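PDB 6SLN: RagA protein from Porphyromonas gingivalis, which is a TonB-dependent receptor of the outer membrane that probably imports its substrate through a plugged beta-barrel. Local coordinates for residues G217-L231 against P984-F997. Sequence-based numbering, arbitrary orientation.
Sequences GRITFNASYGISQIL and PNSKQYVAGIQLSF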
# COMPACT_ATOMS: atom_id res chain seq x y z
N GLY A 217 29.30 35.01 15.05
CA GLY A 217 28.73 33.68 15.15
C GLY A 217 29.82 32.64 15.29
O GLY A 217 31.02 32.92 15.23
N ARG A 218 29.39 31.39 15.49
CA ARG A 218 30.32 30.28 15.66
C ARG A 218 29.94 29.16 14.70
O ARG A 218 28.77 28.77 14.64
CB ARG A 218 30.34 29.75 17.10
CG ARG A 218 31.33 28.61 17.30
CD ARG A 218 31.10 27.83 18.57
NE ARG A 218 30.32 28.59 19.54
CZ ARG A 218 30.00 28.15 20.74
NH1 ARG A 218 30.40 26.94 21.14
NH2 ARG A 218 29.28 28.91 21.56
N ILE A 219 30.93 28.66 13.96
CA ILE A 219 30.77 27.51 13.08
C ILE A 219 31.62 26.37 13.61
O ILE A 219 32.77 26.58 14.03
CB ILE A 219 31.16 27.84 11.63
CG1 ILE A 219 30.51 29.16 11.19
CG2 ILE A 219 30.77 26.69 10.71
CD1 ILE A 219 31.21 29.81 10.03
N THR A 220 31.07 25.16 13.59
CA THR A 220 31.81 23.97 13.99
C THR A 220 31.61 22.87 12.96
O THR A 220 30.49 22.64 12.50
CB THR A 220 31.37 23.51 15.36
OG1 THR A 220 31.59 24.60 16.28
CG2 THR A 220 32.20 22.31 15.78
N PHE A 221 32.70 22.21 12.59
CA PHE A 221 32.65 21.11 11.65
C PHE A 221 33.26 19.90 12.32
O PHE A 221 34.37 19.97 12.84
CB PHE A 221 33.39 21.43 10.34
CG PHE A 221 33.56 20.24 9.42
CD1 PHE A 221 32.56 19.89 8.53
CD2 PHE A 221 34.72 19.48 9.43
CE1 PHE A 221 32.71 18.79 7.68
CE2 PHE A 221 34.88 18.40 8.59
CZ PHE A 221 33.86 18.06 7.70
N ASN A 222 32.52 18.80 12.34
CA ASN A 222 32.99 17.54 12.89
C ASN A 222 32.93 16.47 11.82
O ASN A 222 31.99 16.42 11.02
CB ASN A 222 32.16 17.08 14.10
CG ASN A 222 32.05 18.14 15.18
OD1 ASN A 222 33.04 18.51 15.82
ND2 ASN A 222 30.83 18.63 15.39
N ALA A 223 33.94 15.62 11.80
CA ALA A 223 34.02 14.53 10.85
C ALA A 223 34.75 13.40 11.56
O ALA A 223 35.73 13.63 12.26
CB ALA A 223 34.75 14.94 9.57
N SER A 224 34.24 12.18 11.39
CA SER A 224 34.87 11.04 12.04
C SER A 224 34.65 9.80 11.20
O SER A 224 33.61 9.65 10.55
CB SER A 224 34.34 10.85 13.46
OG SER A 224 33.08 10.20 13.44
N TYR A 225 35.64 8.92 11.20
CA TYR A 225 35.55 7.64 10.52
C TYR A 225 36.07 6.58 11.47
O TYR A 225 37.03 6.82 12.22
CB TYR A 225 36.35 7.60 9.20
CG TYR A 225 36.27 6.27 8.48
CD1 TYR A 225 37.18 5.27 8.75
CD2 TYR A 225 35.28 6.01 7.54
CE1 TYR A 225 37.12 4.04 8.11
CE2 TYR A 225 35.20 4.78 6.88
CZ TYR A 225 36.13 3.80 7.18
OH TYR A 225 36.09 2.57 6.56
N GLY A 226 35.45 5.41 11.43
CA GLY A 226 35.90 4.33 12.28
C GLY A 226 35.32 3.01 11.82
O GLY A 226 34.52 2.96 10.88
N ILE A 227 35.71 1.95 12.53
CA ILE A 227 35.28 0.59 12.20
C ILE A 227 34.66 -0.06 13.42
O ILE A 227 34.92 0.33 14.56
CB ILE A 227 36.44 -0.27 11.68
CG1 ILE A 227 37.63 -0.16 12.61
CG2 ILE A 227 36.85 0.18 10.31
CD1 ILE A 227 38.44 -1.39 12.66
N SER A 228 33.84 -1.08 13.17
CA SER A 228 33.18 -1.87 14.20
C SER A 228 33.60 -3.33 14.08
O SER A 228 33.53 -3.91 12.99
CB SER A 228 31.66 -1.75 14.08
OG SER A 228 31.22 -0.45 14.45
N GLN A 229 34.03 -3.92 15.19
CA GLN A 229 34.36 -5.34 15.25
C GLN A 229 33.59 -6.04 16.35
O GLN A 229 33.12 -5.41 17.31
CB GLN A 229 35.85 -5.54 15.48
CG GLN A 229 36.71 -4.59 14.71
CD GLN A 229 38.16 -4.75 15.09
OE1 GLN A 229 38.48 -5.38 16.10
NE2 GLN A 229 39.04 -4.19 14.28
N ILE A 230 33.45 -7.36 16.22
CA ILE A 230 32.84 -8.19 17.26
C ILE A 230 33.76 -8.20 18.48
O ILE A 230 34.98 -8.40 18.35
CB ILE A 230 32.53 -9.59 16.71
CG1 ILE A 230 31.65 -10.41 17.65
CG2 ILE A 230 33.78 -10.37 16.47
CD1 ILE A 230 31.47 -11.84 17.15
N LEU A 231 33.21 -7.92 19.66
CA LEU A 231 34.08 -7.48 20.75
C LEU A 231 34.70 -8.61 21.56
O LEU A 231 35.59 -8.35 22.37
CB LEU A 231 33.36 -6.52 21.72
CG LEU A 231 31.98 -6.69 22.40
CD1 LEU A 231 31.78 -7.96 23.23
CD2 LEU A 231 31.78 -5.47 23.28
N PRO A 984 26.17 -9.62 19.10
CA PRO A 984 26.93 -9.01 20.20
C PRO A 984 27.08 -7.51 20.01
O PRO A 984 27.05 -7.00 18.89
CB PRO A 984 28.29 -9.72 20.12
CG PRO A 984 28.09 -10.90 19.17
CD PRO A 984 26.99 -10.51 18.26
N ASN A 985 27.23 -6.79 21.12
CA ASN A 985 27.62 -5.40 21.00
C ASN A 985 28.99 -5.32 20.34
O ASN A 985 29.75 -6.29 20.29
CB ASN A 985 27.65 -4.70 22.36
CG ASN A 985 26.28 -4.24 22.81
OD1 ASN A 985 25.66 -3.37 22.19
ND2 ASN A 985 25.80 -4.82 23.90
N SER A 986 29.30 -4.14 19.82
CA SER A 986 30.47 -3.99 18.99
C SER A 986 31.54 -3.18 19.71
O SER A 986 31.28 -2.51 20.71
CB SER A 986 30.11 -3.31 17.67
OG SER A 986 29.31 -2.17 17.92
N LYS A 987 32.75 -3.28 19.18
CA LYS A 987 33.92 -2.54 19.64
C LYS A 987 34.32 -1.62 18.51
O LYS A 987 34.52 -2.08 17.38
CB LYS A 987 35.04 -3.52 20.00
CG LYS A 987 36.39 -2.92 20.34
CD LYS A 987 37.36 -4.01 20.80
CE LYS A 987 37.60 -5.04 19.70
NZ LYS A 987 39.02 -5.04 19.23
N GLN A 988 34.40 -0.32 18.79
CA GLN A 988 34.70 0.66 17.75
C GLN A 988 36.04 1.34 17.99
O GLN A 988 36.39 1.69 19.12
CB GLN A 988 33.61 1.73 17.66
CG GLN A 988 32.37 1.28 16.92
CD GLN A 988 31.23 1.08 17.86
OE1 GLN A 988 30.85 1.99 18.60
NE2 GLN A 988 30.68 -0.12 17.87
N TYR A 989 36.77 1.53 16.90
CA TYR A 989 37.90 2.45 16.84
C TYR A 989 37.52 3.56 15.87
O TYR A 989 37.17 3.29 14.71
CB TYR A 989 39.17 1.77 16.36
CG TYR A 989 39.53 0.52 17.10
CD1 TYR A 989 39.05 -0.71 16.68
CD2 TYR A 989 40.35 0.57 18.21
CE1 TYR A 989 39.37 -1.87 17.34
CE2 TYR A 989 40.68 -0.59 18.88
CZ TYR A 989 40.19 -1.81 18.44
OH TYR A 989 40.49 -2.97 19.11
N VAL A 990 37.59 4.80 16.33
CA VAL A 990 37.30 5.94 15.49
C VAL A 990 38.43 6.95 15.62
O VAL A 990 38.98 7.15 16.71
CB VAL A 990 35.94 6.58 15.86
CG1 VAL A 990 35.54 7.65 14.85
CG2 VAL A 990 34.85 5.50 15.91
N ALA A 991 38.81 7.53 14.50
CA ALA A 991 39.60 8.74 14.50
C ALA A 991 38.69 9.87 14.06
O ALA A 991 37.75 9.66 13.28
CB ALA A 991 40.82 8.59 13.58
N GLY A 992 38.93 11.07 14.59
CA GLY A 992 38.04 12.18 14.30
C GLY A 992 38.74 13.52 14.39
O GLY A 992 39.79 13.67 15.02
N ILE A 993 38.10 14.51 13.76
CA ILE A 993 38.65 15.85 13.62
C ILE A 993 37.57 16.85 14.00
O ILE A 993 36.37 16.55 13.95
CB ILE A 993 39.16 16.10 12.18
CG1 ILE A 993 39.89 17.43 12.06
CG2 ILE A 993 38.03 16.02 11.19
CD1 ILE A 993 41.01 17.40 11.06
N GLN A 994 38.00 18.04 14.41
CA GLN A 994 37.04 19.12 14.60
C GLN A 994 37.65 20.46 14.21
O GLN A 994 38.79 20.77 14.57
CB GLN A 994 36.53 19.20 16.04
CG GLN A 994 35.51 20.30 16.21
CD GLN A 994 35.31 20.73 17.65
OE1 GLN A 994 36.12 21.47 18.22
NE2 GLN A 994 34.22 20.27 18.24
N LEU A 995 36.86 21.25 13.49
CA LEU A 995 37.24 22.56 13.00
C LEU A 995 36.32 23.62 13.59
O LEU A 995 35.10 23.49 13.50
CB LEU A 995 37.15 22.60 11.47
CG LEU A 995 38.43 22.38 10.68
CD1 LEU A 995 39.27 21.24 11.24
CD2 LEU A 995 38.04 22.09 9.26
N SER A 996 36.89 24.66 14.18
CA SER A 996 36.11 25.75 14.74
C SER A 996 36.49 27.04 14.04
O SER A 996 37.68 27.35 13.93
CB SER A 996 36.34 25.89 16.24
OG SER A 996 36.03 24.69 16.89
N PHE A 997 35.49 27.79 13.58
CA PHE A 997 35.75 29.15 13.14
C PHE A 997 34.50 30.02 13.17
O PHE A 997 33.57 29.75 13.92
CB PHE A 997 36.36 29.16 11.74
CG PHE A 997 35.77 28.16 10.81
CD1 PHE A 997 34.47 28.30 10.38
CD2 PHE A 997 36.54 27.11 10.32
CE1 PHE A 997 33.93 27.39 9.49
CE2 PHE A 997 36.01 26.20 9.44
CZ PHE A 997 34.70 26.34 9.02
OXT PHE A 997 34.42 31.03 12.48
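The seam that closes the transmembrane beta-barrel of this TonB-dependent receptor runs between strand 218-230, the first of the barrel, and strand 986-996, which ends the chain. Their N-to-C directions lie 151° apart, and paired main-chain bonds join them from Ile219 with Phe997 to Gln229 with Lys987, among them Phe221 N to Leu995 O at 2.9 Å, with Ala223 N to Ile993 O being a weak one. Strand 309-322 continues the wall beyond the first strand and strand 951-964 beyond the last.

Phe221, Ala223, Tyr225 and Ile227 share one face with Leu995, Ile993, Ala991 and Tyr989, a largely apolar row consistent with the lipid-facing side of a barrel; here Ala223 CB meets Ile993 CG2 at 3.8 Å. The other face carries Asn222 and Gln994, side by side with amide planes 46° apart. Gln994 NE2 donates to Asn222 OD1 over 3.2 Å, in the plane of both groups, while Asn222 ND2 bonds Asp315 of the next strand, so both ends of the Asn222 amide are held. Gly226 and Val990 form a non-hydrogen-bonded pair on this same face.

At the C-terminus the Phe997 ring leans back over the seam, its CG placed between backbone N and carbonyl carbon (chi1 40°), and its CE1 comes 3.5 Å from Ile219 CG2. Near the other end, Gln229 sets its amide carbon at the edge of the Tyr989 ring, and Lys987 NZ, 3.2 Å from Gln229 OE1, donates to it from above the plane of that carbonyl.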